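Side-chain contacts in 11S globulin subunit beta (Cucurbita maxima, PDB 2E9Q), which serves as a seed storage protein, a nutrient reservoir of the 11S globulin family that assembles into hexamers: residues A[168-172]-A[173-177]; A[54-57]-A[58-61]; A[237-240]-A[241-245]. All coordinates share one frame; numbering follows the deposited sequence.

Contact 1 of 3, residues A[168-172]-A[173-177]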
ATOM      1  N   ASN A 168       7.597   5.345  -3.835  1.00 51.57           N
ATOM      2  CA  ASN A 168       7.291   6.150  -5.024  1.00 52.25           C
ATOM      3  C   ASN A 168       5.813   6.516  -5.050  1.00 40.37           C
ATOM      4  O   ASN A 168       4.958   5.649  -5.175  1.00 50.40           O
ATOM      5  CB  ASN A 168       7.693   5.382  -6.288  1.00 45.60           C
ATOM      6  CG  ASN A 168       7.172   6.016  -7.563  1.00 50.07           C
ATOM      7  OD1 ASN A 168       6.990   7.229  -7.650  1.00 42.56           O
ATOM      8  ND2 ASN A 168       6.947   5.185  -8.573  1.00 43.26           N
ATOM      9  N   GLN A 169       5.516   7.805  -4.929  1.00 40.59           N
ATOM     10  CA  GLN A 169       4.131   8.258  -4.921  1.00 47.98           C
ATOM     11  C   GLN A 169       3.688   8.885  -6.239  1.00 50.88           C
ATOM     12  O   GLN A 169       2.579   9.411  -6.330  1.00 42.91           O
ATOM     13  CB  GLN A 169       3.904   9.274  -3.799  1.00 44.06           C
ATOM     14  CG  GLN A 169       4.294   8.788  -2.405  1.00 57.54           C
ATOM     15  CD  GLN A 169       3.746   9.697  -1.308  1.00 56.49           C
ATOM     16  OE1 GLN A 169       3.144  10.735  -1.591  1.00 51.22           O
ATOM     17  NE2 GLN A 169       3.954   9.310  -0.054  1.00 49.61           N
ATOM     18  N   ILE A 170       4.545   8.847  -7.254  1.00 42.99           N
ATOM     19  CA  ILE A 170       4.178   9.438  -8.532  1.00 54.02           C
ATOM     20  C   ILE A 170       3.435   8.432  -9.406  1.00 55.51           C
ATOM     21  O   ILE A 170       2.221   8.275  -9.284  1.00 59.58           O
ATOM     22  CB  ILE A 170       5.413   9.951  -9.290  1.00 51.91           C
ATOM     23  CG1 ILE A 170       6.204  10.915  -8.401  1.00 53.64           C
ATOM     24  CG2 ILE A 170       4.973  10.662 -10.566  1.00 46.49           C
ATOM     25  CD1 ILE A 170       7.561  11.273  -8.954  1.00 53.00           C
ATOM     26  N   ASP A 171       4.165   7.766 -10.294  1.00 58.42           N
ATOM     27  CA  ASP A 171       3.572   6.770 -11.181  1.00 59.08           C
ATOM     28  C   ASP A 171       4.618   5.686 -11.416  1.00 52.69           C
ATOM     29  O   ASP A 171       5.785   5.872 -11.076  1.00 54.42           O
ATOM     30  CB  ASP A 171       3.124   7.426 -12.499  1.00 54.08           C
ATOM     31  CG  ASP A 171       4.272   8.006 -13.280  1.00 58.74           C
ATOM     32  OD1 ASP A 171       4.020   8.843 -14.177  1.00 68.37           O
ATOM     33  OD2 ASP A 171       5.429   7.621 -13.004  1.00 59.15           O
ATOM     34  N   PRO A 172       4.221   4.554 -12.017  1.00 54.25           N
ATOM     35  CA  PRO A 172       5.110   3.418 -12.293  1.00 58.12           C
ATOM     36  C   PRO A 172       6.227   3.665 -13.290  1.00 52.86           C
ATOM     37  O   PRO A 172       6.751   2.728 -13.890  1.00 59.51           O
ATOM     38  CB  PRO A 172       4.144   2.344 -12.769  1.00 62.20           C
ATOM     39  CG  PRO A 172       3.162   3.152 -13.553  1.00 66.81           C
ATOM     40  CD  PRO A 172       2.901   4.332 -12.636  1.00 58.12           C
ATOM     41  N   TYR A 173       6.606   4.923 -13.443  1.00 49.05           N
ATOM     42  CA  TYR A 173       7.651   5.294 -14.375  1.00 49.38           C
ATOM     43  C   TYR A 173       8.877   5.899 -13.675  1.00 52.63           C
ATOM     44  O   TYR A 173       8.778   6.827 -12.874  1.00 45.36           O
ATOM     45  CB  TYR A 173       7.097   6.275 -15.413  0.50 52.25           C
ATOM     46  CG  TYR A 173       6.097   5.640 -16.357  0.50 51.86           C
ATOM     47  CD1 TYR A 173       6.498   4.670 -17.269  0.50 43.03           C
ATOM     48  CD2 TYR A 173       4.750   5.995 -16.323  0.50 50.52           C
ATOM     49  CE1 TYR A 173       5.587   4.063 -18.126  0.50 55.28           C
ATOM     50  CE2 TYR A 173       3.827   5.394 -17.177  0.50 53.74           C
ATOM     51  CZ  TYR A 173       4.253   4.430 -18.075  0.50 58.14           C
ATOM     52  OH  TYR A 173       3.345   3.836 -18.924  0.50 64.84           O
ATOM     53  N   LEU A 174      10.033   5.316 -13.977  1.00 48.83           N
ATOM     54  CA  LEU A 174      11.305   5.709 -13.399  1.00 47.59           C
ATOM     55  C   LEU A 174      11.810   7.082 -13.862  1.00 47.98           C
ATOM     56  O   LEU A 174      11.856   7.383 -15.058  1.00 50.73           O
ATOM     57  CB  LEU A 174      12.332   4.618 -13.702  1.00 50.51           C
ATOM     58  CG  LEU A 174      13.664   4.651 -12.959  1.00 51.52           C
ATOM     59  CD1 LEU A 174      13.396   4.650 -11.473  1.00 52.95           C
ATOM     60  CD2 LEU A 174      14.506   3.448 -13.363  1.00 43.58           C
ATOM     61  N   ARG A 175      12.176   7.915 -12.894  1.00 41.15           N
ATOM     62  CA  ARG A 175      12.671   9.258 -13.161  1.00 36.58           C
ATOM     63  C   ARG A 175      13.985   9.463 -12.401  1.00 47.24           C
ATOM     64  O   ARG A 175      14.065   9.188 -11.206  1.00 39.55           O
ATOM     65  CB  ARG A 175      11.648  10.301 -12.692  0.50 38.55           C
ATOM     66  CG  ARG A 175      10.254  10.162 -13.292  0.50 46.84           C
ATOM     67  CD  ARG A 175       9.332  11.274 -12.810  0.50 49.18           C
ATOM     68  NE  ARG A 175       8.055  11.317 -13.525  0.50 44.12           N
ATOM     69  CZ  ARG A 175       7.138  10.355 -13.493  0.50 50.29           C
ATOM     70  NH1 ARG A 175       7.344   9.255 -12.779  0.50 40.26           N
ATOM     71  NH2 ARG A 175       6.007  10.495 -14.176  0.50 46.95           N
ATOM     72  N   LYS A 176      15.024   9.931 -13.081  1.00 46.39           N
ATOM     73  CA  LYS A 176      16.264  10.194 -12.376  1.00 42.40           C
ATOM     74  C   LYS A 176      16.651  11.660 -12.543  1.00 40.41           C
ATOM     75  O   LYS A 176      16.806  12.154 -13.658  1.00 46.13           O
ATOM     76  CB  LYS A 176      17.396   9.269 -12.838  1.00 45.54           C
ATOM     77  CG  LYS A 176      18.615   9.397 -11.927  1.00 37.47           C
ATOM     78  CD  LYS A 176      19.660   8.322 -12.103  1.00 41.17           C
ATOM     79  CE  LYS A 176      20.917   8.707 -11.313  1.00 42.97           C
ATOM     80  NZ  LYS A 176      22.007   7.723 -11.439  1.00 40.16           N
ATOM     81  N   PHE A 177      16.772  12.352 -11.414  1.00 40.05           N
ATOM     82  CA  PHE A 177      17.125  13.773 -11.366  1.00 39.70           C
ATOM     83  C   PHE A 177      18.631  13.948 -11.159  1.00 46.04           C
ATOM     84  O   PHE A 177      19.153  13.687 -10.068  1.00 45.28           O
ATOM     85  CB  PHE A 177      16.383  14.474 -10.210  1.00 41.99           C
ATOM     86  CG  PHE A 177      14.884  14.337 -10.264  1.00 37.12           C
ATOM     87  CD1 PHE A 177      14.272  13.108 -10.036  1.00 38.48           C
ATOM     88  CD2 PHE A 177      14.084  15.433 -10.562  1.00 38.08           C
ATOM     89  CE1 PHE A 177      12.878  12.972 -10.108  1.00 33.75           C
ATOM     90  CE2 PHE A 177      12.684  15.304 -10.637  1.00 36.54           C
ATOM     91  CZ  PHE A 177      12.089  14.070 -10.409  1.00 35.52           C
TER
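D171 and R175 form a salt bridge in the loop that leads into strand 176-178 of the N-terminal cupin domain, just beyond an Asx turn in which N168 OD1 accepts from I170 N. From CB of D171, CG sits between the backbone N and the carbonyl carbon (chi1 63°), which turns the carboxylate toward the residues that follow. D171 OD1 takes R175 NH2 on its syn side at 2.6 Å and is also bonded by C27 N of the second subunit. D171 OD2 is doubly held: R175 NH1 lies 2.5 Å away from it, and Y173 N donates to D171 OD2 over 3.0 Å from the opposite face of the carboxylate. The end-on grip is not flat, for the carboxylate and guanidinium planes are 35° apart. R175 is modelled in two conformers, and this pairing belongs to the one described. Replacing D171 by an alanine would probably leave the R175 guanidinium without its mate and free to turn, and Y173 N without its side-chain acceptor. N168 ND2 donates to D171 O at 2.8 Å, tying the Asx residue to the backbone of D171. Over one face of the guanidinium lies I170, its CG2 3.5 Å from R175 NH1.

Contact 2 of 3, residues A[54-57]-A[58-61]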
ATOM      1  N   ASP A  54       8.487  -1.400 -20.564  1.00 49.79           N
ATOM      2  CA  ASP A  54       7.158  -1.837 -20.993  1.00 45.00           C
ATOM      3  C   ASP A  54       7.053  -3.337 -21.282  1.00 41.64           C
ATOM      4  O   ASP A  54       6.016  -3.821 -21.738  1.00 43.99           O
ATOM      5  CB  ASP A  54       6.695  -1.021 -22.203  1.00 55.27           C
ATOM      6  CG  ASP A  54       6.686   0.472 -21.930  1.00 60.52           C
ATOM      7  OD1 ASP A  54       6.103   0.903 -20.910  1.00 61.10           O
ATOM      8  OD2 ASP A  54       7.266   1.224 -22.744  1.00 79.65           O
ATOM      9  N   ASN A  55       8.124  -4.085 -21.043  1.00 42.57           N
ATOM     10  CA  ASN A  55       8.042  -5.538 -21.220  1.00 44.33           C
ATOM     11  C   ASN A  55       6.853  -5.959 -20.322  1.00 40.24           C
ATOM     12  O   ASN A  55       6.681  -5.401 -19.234  1.00 40.83           O
ATOM     13  CB  ASN A  55       9.338  -6.196 -20.722  1.00 45.63           C
ATOM     14  CG  ASN A  55       9.139  -7.643 -20.294  1.00 48.27           C
ATOM     15  OD1 ASN A  55       9.393  -8.576 -21.060  1.00 68.25           O
ATOM     16  ND2 ASN A  55       8.671  -7.837 -19.073  1.00 43.42           N
ATOM     17  N   ASP A  56       6.041  -6.919 -20.763  1.00 40.64           N
ATOM     18  CA  ASP A  56       4.885  -7.376 -19.974  1.00 45.97           C
ATOM     19  C   ASP A  56       5.186  -7.797 -18.518  1.00 45.66           C
ATOM     20  O   ASP A  56       4.521  -7.320 -17.591  1.00 43.27           O
ATOM     21  CB  ASP A  56       4.171  -8.527 -20.688  1.00 45.29           C
ATOM     22  CG  ASP A  56       3.448  -8.077 -21.965  1.00 57.48           C
ATOM     23  OD1 ASP A  56       3.165  -8.940 -22.823  1.00 50.27           O
ATOM     24  OD2 ASP A  56       3.157  -6.868 -22.105  1.00 52.18           O
ATOM     25  N   GLU A  57       6.163  -8.680 -18.312  1.00 41.34           N
ATOM     26  CA  GLU A  57       6.505  -9.118 -16.950  1.00 47.33           C
ATOM     27  C   GLU A  57       6.929  -7.927 -16.098  1.00 40.27           C
ATOM     28  O   GLU A  57       6.458  -7.758 -14.975  1.00 40.50           O
ATOM     29  CB  GLU A  57       7.690 -10.094 -16.923  1.00 55.50           C
ATOM     30  CG  GLU A  57       7.604 -11.311 -17.786  1.00 62.03           C
ATOM     31  CD  GLU A  57       8.034 -11.057 -19.205  1.00 49.34           C
ATOM     32  OE1 GLU A  57       7.206 -10.538 -19.979  1.00 48.55           O
ATOM     33  OE2 GLU A  57       9.199 -11.368 -19.534  1.00 48.31           O
ATOM     34  N   PHE A  58       7.850  -7.129 -16.633  1.00 36.38           N
ATOM     35  CA  PHE A  58       8.361  -5.965 -15.922  1.00 42.34           C
ATOM     36  C   PHE A  58       7.264  -5.008 -15.508  1.00 48.56           C
ATOM     37  O   PHE A  58       7.223  -4.548 -14.365  1.00 44.56           O
ATOM     38  CB  PHE A  58       9.377  -5.206 -16.780  1.00 41.77           C
ATOM     39  CG  PHE A  58      10.756  -5.808 -16.768  1.00 46.68           C
ATOM     40  CD1 PHE A  58      11.853  -5.064 -17.190  1.00 47.88           C
ATOM     41  CD2 PHE A  58      10.963  -7.114 -16.340  1.00 46.70           C
ATOM     42  CE1 PHE A  58      13.137  -5.614 -17.184  1.00 51.11           C
ATOM     43  CE2 PHE A  58      12.246  -7.669 -16.333  1.00 47.90           C
ATOM     44  CZ  PHE A  58      13.328  -6.915 -16.756  1.00 39.73           C
ATOM     45  N   GLN A  59       6.382  -4.709 -16.453  1.00 40.02           N
ATOM     46  CA  GLN A  59       5.290  -3.791 -16.208  1.00 41.16           C
ATOM     47  C   GLN A  59       4.406  -4.317 -15.081  1.00 42.71           C
ATOM     48  O   GLN A  59       3.951  -3.559 -14.238  1.00 47.21           O
ATOM     49  CB  GLN A  59       4.483  -3.616 -17.495  1.00 47.76           C
ATOM     50  CG  GLN A  59       3.699  -2.327 -17.586  1.00 58.61           C
ATOM     51  CD  GLN A  59       2.971  -2.189 -18.920  1.00 65.95           C
ATOM     52  OE1 GLN A  59       2.175  -1.274 -19.113  1.00 69.83           O
ATOM     53  NE2 GLN A  59       3.250  -3.101 -19.845  1.00 60.87           N
ATOM     54  N   CYS A  60       4.171  -5.622 -15.056  1.00 46.45           N
ATOM     55  CA  CYS A  60       3.338  -6.196 -14.011  1.00 45.25           C
ATOM     56  C   CYS A  60       3.971  -5.934 -12.655  1.00 51.36           C
ATOM     57  O   CYS A  60       3.319  -5.434 -11.728  1.00 49.17           O
ATOM     58  CB  CYS A  60       3.201  -7.694 -14.214  1.00 46.15           C
ATOM     59  SG  CYS A  60       2.152  -8.504 -12.971  1.00 50.65           S
ATOM     60  N   ALA A  61       5.254  -6.270 -12.557  1.00 43.18           N
ATOM     61  CA  ALA A  61       6.007  -6.103 -11.329  1.00 47.83           C
ATOM     62  C   ALA A  61       6.503  -4.675 -11.115  1.00 42.38           C
ATOM     63  O   ALA A  61       6.909  -4.325 -10.021  1.00 56.09           O
ATOM     64  CB  ALA A  61       7.182  -7.079 -11.310  1.00 45.43           C
TER
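Q59 and N55 meet through the first backbone bond of helix 56-61, a short alpha-helix of the N-terminal cupin domain for which N55 occupies the N-cap position. Q59 N donates to N55 O at 2.9 Å, and one residue on C60 N repeats the pattern to D56 O at 3.1 Å with an N-H...O angle of 154°. The side chains fan out from this turn. F58 leans past N55: N55 CB lies 4.1 Å from F58 CB, and the ring stands 63° from the amide plane, so the two flat groups do not stack. The F58 ring passes on to V376 and M378, carrying the helix against strand 376-379 of the second cupin domain. Q59 takes another course. Its CG is anti to the backbone N (chi1 -156°), and its extended chain runs back beside the start of the helix, bringing Q59 NE2 to 3.4 Å from D54 O. The charged ends find partners outside the helix: D56 OD1 forms a salt bridge with R28, and the buried E57 accepts from R33 N through OE2. C60 SG, anti to its own N, is bonded to C27 in a disulfide, while C60 CB rests 3.6 Å from D56 O.

Contact 3 of 3, residues A[237-240]-A[241-245]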
ATOM      1  N   ASP A 237      27.651  20.583 -21.762  1.00 68.29           N
ATOM      2  CA  ASP A 237      28.298  19.330 -21.411  1.00 64.30           C
ATOM      3  C   ASP A 237      27.811  18.253 -22.380  1.00 60.61           C
ATOM      4  O   ASP A 237      26.625  17.933 -22.415  1.00 59.41           O
ATOM      5  CB  ASP A 237      27.953  18.946 -19.973  1.00 61.96           C
ATOM      6  CG  ASP A 237      28.920  17.937 -19.389  1.00 70.48           C
ATOM      7  OD1 ASP A 237      29.447  17.093 -20.146  1.00 64.83           O
ATOM      8  OD2 ASP A 237      29.142  17.982 -18.158  1.00 75.63           O
ATOM      9  N   GLU A 238      28.730  17.706 -23.168  1.00 55.83           N
ATOM     10  CA  GLU A 238      28.398  16.668 -24.145  1.00 59.69           C
ATOM     11  C   GLU A 238      28.848  15.301 -23.652  1.00 55.76           C
ATOM     12  O   GLU A 238      28.783  14.319 -24.388  1.00 53.10           O
ATOM     13  CB  GLU A 238      29.089  16.965 -25.484  1.00 62.65           C
ATOM     14  CG  GLU A 238      28.756  18.330 -26.078  1.00 70.91           C
ATOM     15  CD  GLU A 238      27.421  18.348 -26.796  1.00 70.59           C
ATOM     16  OE1 GLU A 238      26.924  19.451 -27.109  1.00 74.54           O
ATOM     17  OE2 GLU A 238      26.872  17.255 -27.055  1.00 80.63           O
ATOM     18  N   ARG A 239      29.293  15.245 -22.400  1.00 53.16           N
ATOM     19  CA  ARG A 239      29.792  14.004 -21.804  1.00 50.26           C
ATOM     20  C   ARG A 239      28.741  13.009 -21.338  1.00 44.31           C
ATOM     21  O   ARG A 239      29.055  11.851 -21.068  1.00 46.99           O
ATOM     22  CB  ARG A 239      30.690  14.332 -20.609  1.00 53.20           C
ATOM     23  CG  ARG A 239      31.947  15.111 -20.942  1.00 56.01           C
ATOM     24  CD  ARG A 239      32.687  15.452 -19.663  1.00 50.59           C
ATOM     25  NE  ARG A 239      31.839  16.268 -18.812  1.00 55.63           N
ATOM     26  CZ  ARG A 239      32.075  16.512 -17.531  1.00 58.06           C
ATOM     27  NH1 ARG A 239      31.237  17.270 -16.842  1.00 44.38           N
ATOM     28  NH2 ARG A 239      33.143  15.993 -16.942  1.00 52.70           N
ATOM     29  N   ASP A 240      27.499  13.466 -21.246  1.00 50.48           N
ATOM     30  CA  ASP A 240      26.394  12.646 -20.763  1.00 54.74           C
ATOM     31  C   ASP A 240      26.580  12.337 -19.263  1.00 52.35           C
ATOM     32  O   ASP A 240      27.169  13.138 -18.543  1.00 57.00           O
ATOM     33  CB  ASP A 240      26.249  11.362 -21.573  1.00 50.27           C
ATOM     34  CG  ASP A 240      24.854  10.756 -21.448  1.00 59.19           C
ATOM     35  OD1 ASP A 240      24.693   9.730 -20.750  1.00 50.96           O
ATOM     36  OD2 ASP A 240      23.907  11.322 -22.039  1.00 54.38           O
ATOM     37  N   ARG A 241      26.123  11.179 -18.803  1.00 53.69           N
ATOM     38  CA  ARG A 241      26.177  10.845 -17.377  1.00 51.83           C
ATOM     39  C   ARG A 241      27.434  10.228 -16.740  1.00 60.87           C
ATOM     40  O   ARG A 241      27.572  10.247 -15.510  1.00 50.34           O
ATOM     41  CB  ARG A 241      24.974   9.963 -17.043  1.00 47.61           C
ATOM     42  CG  ARG A 241      25.186   8.483 -17.291  1.00 42.70           C
ATOM     43  CD  ARG A 241      23.844   7.793 -17.510  1.00 50.43           C
ATOM     44  NE  ARG A 241      23.230   8.262 -18.747  1.00 57.04           N
ATOM     45  CZ  ARG A 241      21.987   8.719 -18.846  1.00 65.46           C
ATOM     46  NH1 ARG A 241      21.219   8.762 -17.768  1.00 63.03           N
ATOM     47  NH2 ARG A 241      21.519   9.149 -20.020  1.00 55.17           N
ATOM     48  N   ILE A 242      28.329   9.659 -17.546  1.00 52.33           N
ATOM     49  CA  ILE A 242      29.547   9.064 -17.005  1.00 48.08           C
ATOM     50  C   ILE A 242      30.726   9.884 -17.537  1.00 56.71           C
ATOM     51  O   ILE A 242      31.016   9.857 -18.734  1.00 58.69           O
ATOM     52  CB  ILE A 242      29.676   7.587 -17.433  1.00 49.90           C
ATOM     53  CG1 ILE A 242      28.410   6.813 -17.039  1.00 52.07           C
ATOM     54  CG2 ILE A 242      30.888   6.952 -16.773  1.00 46.85           C
ATOM     55  CD1 ILE A 242      28.388   5.371 -17.524  1.00 40.82           C
ATOM     56  N   VAL A 243      31.400  10.618 -16.653  1.00 48.34           N
ATOM     57  CA  VAL A 243      32.502  11.477 -17.074  1.00 46.60           C
ATOM     58  C   VAL A 243      33.927  11.068 -16.676  1.00 51.94           C
ATOM     59  O   VAL A 243      34.148  10.322 -15.722  1.00 50.35           O
ATOM     60  CB  VAL A 243      32.267  12.913 -16.582  1.00 48.75           C
ATOM     61  CG1 VAL A 243      30.886  13.388 -17.015  1.00 47.57           C
ATOM     62  CG2 VAL A 243      32.394  12.971 -15.064  1.00 52.05           C
ATOM     63  N   GLN A 244      34.895  11.570 -17.434  1.00 58.28           N
ATOM     64  CA  GLN A 244      36.301  11.291 -17.169  1.00 60.39           C
ATOM     65  C   GLN A 244      36.748  12.286 -16.104  1.00 50.58           C
ATOM     66  O   GLN A 244      36.554  13.490 -16.260  1.00 56.93           O
ATOM     67  CB  GLN A 244      37.129  11.508 -18.439  1.00 68.26           C
ATOM     68  CG  GLN A 244      38.534  10.928 -18.385  1.00 79.98           C
ATOM     69  CD  GLN A 244      38.545   9.433 -18.651  1.00 94.54           C
ATOM     70  OE1 GLN A 244      39.591   8.780 -18.594  1.00 93.03           O
ATOM     71  NE2 GLN A 244      37.372   8.882 -18.957  1.00103.66           N
ATOM     72  N   VAL A 245      37.317  11.791 -15.011  1.00 51.83           N
ATOM     73  CA  VAL A 245      37.785  12.692 -13.961  1.00 58.26           C
ATOM     74  C   VAL A 245      39.138  13.249 -14.396  1.00 65.54           C
ATOM     75  O   VAL A 245      40.015  12.509 -14.846  1.00 58.17           O
ATOM     76  CB  VAL A 245      37.953  11.971 -12.606  1.00 45.85           C
ATOM     77  CG1 VAL A 245      36.646  11.311 -12.206  1.00 63.89           C
ATOM     78  CG2 VAL A 245      39.059  10.955 -12.690  1.00 41.72           C
TER
HETATM   79  O   HOH W   1      35.440  15.381 -18.091  1.00 50.07           O
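R239 lies against V243 with its guanidinium held by the carboxylate of D237, at the start of an Asx turn. D237 OD1 accepts from R239 N at 2.9 Å, the bond that defines the turn, and the same oxygen also takes R239 NE. D237 OD2 receives R239 NH1 at 2.6 Å, so the carboxylate is gripped side-on, one nitrogen to each oxygen. Both oxygens lie within 5° of the guanidinium plane, which fixes the rotation of the group. E238 comes next and turns its carboxylate to R182. R239 itself is bent at chi3 (-61°), which folds the guanidinium over the side chain of V243: CG1 lies over its centre, 3.4 Å from R239 CZ, while V243 CB comes to 3.2 Å from R239 NH2. R239 NH2 also donates to a water at 2.6 Å, which donates in turn to Q244 O, and to N427 O of the second subunit. V243 belongs to strand 242-244, which pairs antiparallel with strand 74-81 in one sheet of the N-terminal cupin barrel, V243 bonding to L75 and R241 to L77 through the backbone. D240, last before R241, runs side by side with it and points the same way. D240 OD1 accepts from R241 N at 2.8 Å, from above the carboxylate plane, and from R241 NE at 2.9 Å on the same face but nearly in line with the C-O bond. A weak third bond comes from R241 NH2. Since NE and NH2 both go to OD1, this is a one-oxygen salt bridge, with the planes 51° apart. D240 OD2 is taken by E184 N, and R241 NH1 forms a salt bridge with E187 OE1, its strongest polar partner, so the arginine's charge is probably shared by two carboxylates.

Along the chain contact 2 comes first, then contact 1, then contact 3. Contacts 1 and 2 have centres 15 Å apart and touch where Y173, in the conformer described, approaches D54. Contact 3 lies farther off, its centre 24 Å from that of contact 1 and 31 Å from that of contact 2. It is nevertheless joined to contact 1 through one sheet, since strands 176-178 and 242-244 both pair with strand 74-81. The assembly adds further links: contacts 1 and 3 both meet the second subunit, and C60 of contact 2 packs on I170 of the third subunit. Contacts 1 and 3 thus lie where subunits meet, while contact 2 sits mainly between the two cupin domains of its own chain.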